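Local coordinates for hypothetical protein PA3499 (Pseudomonas aeruginosa, PDB 2IG8), which is of unknown function but belongs to the YjgF-like superfamily, whose members build trimers of compact alpha-beta subunits, at residues Gly76-Leu81 and Ala130-Asp135. Numbering follows the deposited sequence.
Sequences GNLYKL and AWARLD
The carbonyl oxygen of W131 is gripped by two successive amides of the facing strand: Y79 N donates at 2.9 Å, and K80 N adds a weak bond at 3.4 Å. Two residues thus stand opposite one, the signature of a classic beta bulge, and the pairing slips by one place between L78–A132 and K80–W131. The strands stay bonded on either side of the slip, by W131 N to K80 O at 2.9 Å and, from the 3-10 turn before the strand, by R133 N to N77 O at 3.0 Å.

The extra residue is Y79. Its ring, set between its own backbone N and carbonyl carbon (chi1 64°), swings back across the neighbouring strand. One ring face receives W131 CB in a CH-pi contact, 3.9 Å from the centroid and displaced toward the rim, while R133 CG touches CE2 obliquely. The phenol OH is hydrogen-bonded to E29. K80 and W131 share a face of the sheet and run side by side, K80 CB 3.8 Å from CD1 of the indole. The lysine ammonium continues to a salt bridge with D129 of the second subunit and a cation-pi contact with W131 of that subunit; the indole meets W131 of both neighbouring subunits edge-to-face.

On the opposite face, A130 CB touches both L78 CD2 (3.7 Å) and L81 CD2, and helix 53-70 covers L78, A130 and A132. R133 clasps D135 side-on in a salt bridge, NE to OD1 and NH2 to OD2. Helix-backed on one face and turned to partner subunits on the other, this bulged antiparallel pair fits the trimeric YjgF-like fold.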
# COMPACT_ATOMS: atom_id res chain seq x y z
N GLY B 76 19.88 0.29 -3.61
CA GLY B 76 19.85 1.55 -2.89
C GLY B 76 18.70 2.47 -3.25
O GLY B 76 18.41 3.42 -2.51
N ASN B 77 18.08 2.22 -4.41
CA ASN B 77 16.93 2.99 -4.88
C ASN B 77 15.63 2.69 -4.13
O ASN B 77 14.69 3.48 -4.19
CB ASN B 77 16.68 2.71 -6.36
CG ASN B 77 17.79 3.21 -7.27
OD1 ASN B 77 18.55 4.15 -6.95
ND2 ASN B 77 17.87 2.61 -8.44
N LEU B 78 15.57 1.54 -3.45
CA LEU B 78 14.39 1.11 -2.71
C LEU B 78 14.20 1.98 -1.46
O LEU B 78 15.17 2.18 -0.72
CB LEU B 78 14.54 -0.36 -2.30
CG LEU B 78 14.51 -1.37 -3.44
CD1 LEU B 78 15.09 -2.71 -3.03
CD2 LEU B 78 13.07 -1.52 -3.94
N TYR B 79 13.00 2.51 -1.27
CA TYR B 79 12.69 3.29 -0.07
C TYR B 79 11.52 2.73 0.75
O TYR B 79 11.32 3.15 1.87
CB TYR B 79 12.46 4.77 -0.42
CG TYR B 79 11.27 5.05 -1.30
CD1 TYR B 79 10.00 5.19 -0.76
CD2 TYR B 79 11.41 5.18 -2.68
CE1 TYR B 79 8.90 5.47 -1.57
CE2 TYR B 79 10.31 5.42 -3.50
CZ TYR B 79 9.06 5.57 -2.94
OH TYR B 79 7.97 5.85 -3.73
N LYS B 80 10.76 1.77 0.22
CA LYS B 80 9.69 1.15 1.00
C LYS B 80 9.45 -0.27 0.50
O LYS B 80 9.51 -0.52 -0.71
CB LYS B 80 8.39 1.97 0.96
CG LYS B 80 7.23 1.34 1.76
CD LYS B 80 5.92 2.16 1.79
CE LYS B 80 5.81 3.05 3.00
NZ LYS B 80 4.49 3.79 3.10
N LEU B 81 9.22 -1.18 1.43
CA LEU B 81 8.85 -2.56 1.12
C LEU B 81 7.63 -2.93 1.95
O LEU B 81 7.70 -2.99 3.19
CB LEU B 81 9.99 -3.51 1.47
CG LEU B 81 11.33 -3.30 0.80
CD1 LEU B 81 12.44 -4.18 1.43
CD2 LEU B 81 11.23 -3.56 -0.66
N ALA B 130 7.31 -3.36 -3.69
CA ALA B 130 8.54 -2.55 -3.51
C ALA B 130 8.36 -1.18 -4.18
O ALA B 130 7.82 -1.07 -5.29
CB ALA B 130 9.78 -3.27 -4.11
N TRP B 131 8.82 -0.15 -3.49
CA TRP B 131 8.82 1.22 -4.01
C TRP B 131 10.26 1.68 -4.12
O TRP B 131 11.06 1.51 -3.17
CB TRP B 131 8.04 2.16 -3.09
CG TRP B 131 6.64 1.67 -2.77
CD1 TRP B 131 6.31 0.67 -1.90
CD2 TRP B 131 5.41 2.16 -3.30
NE1 TRP B 131 4.96 0.49 -1.88
CE2 TRP B 131 4.37 1.40 -2.71
CE3 TRP B 131 5.07 3.16 -4.22
CZ2 TRP B 131 3.03 1.61 -3.01
CZ3 TRP B 131 3.71 3.38 -4.52
CH2 TRP B 131 2.71 2.60 -3.92
N ALA B 132 10.60 2.26 -5.28
CA ALA B 132 11.94 2.76 -5.56
C ALA B 132 11.92 4.00 -6.45
O ALA B 132 10.96 4.25 -7.20
CB ALA B 132 12.80 1.66 -6.20
N ARG B 133 12.99 4.79 -6.32
CA ARG B 133 13.31 5.95 -7.16
C ARG B 133 14.75 5.83 -7.64
O ARG B 133 15.64 5.59 -6.83
CB ARG B 133 13.27 7.21 -6.32
CG ARG B 133 11.94 7.72 -6.01
CD ARG B 133 12.08 9.01 -5.28
NE ARG B 133 12.47 10.08 -6.18
CZ ARG B 133 11.60 10.78 -6.91
NH1 ARG B 133 10.29 10.50 -6.86
NH2 ARG B 133 12.03 11.75 -7.70
N LEU B 134 14.99 6.08 -8.93
CA LEU B 134 16.33 5.95 -9.50
C LEU B 134 17.31 7.07 -9.09
O LEU B 134 18.52 6.94 -9.33
CB LEU B 134 16.23 5.90 -11.02
CG LEU B 134 15.40 4.74 -11.59
CD1 LEU B 134 15.38 4.79 -13.11
CD2 LEU B 134 15.93 3.42 -11.11
N ASP B 135 16.80 8.12 -8.46
CA ASP B 135 17.62 9.29 -8.13
C ASP B 135 17.97 9.40 -6.64
O ASP B 135 18.35 10.48 -6.17
CB ASP B 135 16.91 10.56 -8.62
CG ASP B 135 15.54 10.77 -7.98
OD1 ASP B 135 14.96 9.84 -7.40
OD2 ASP B 135 15.03 11.89 -8.09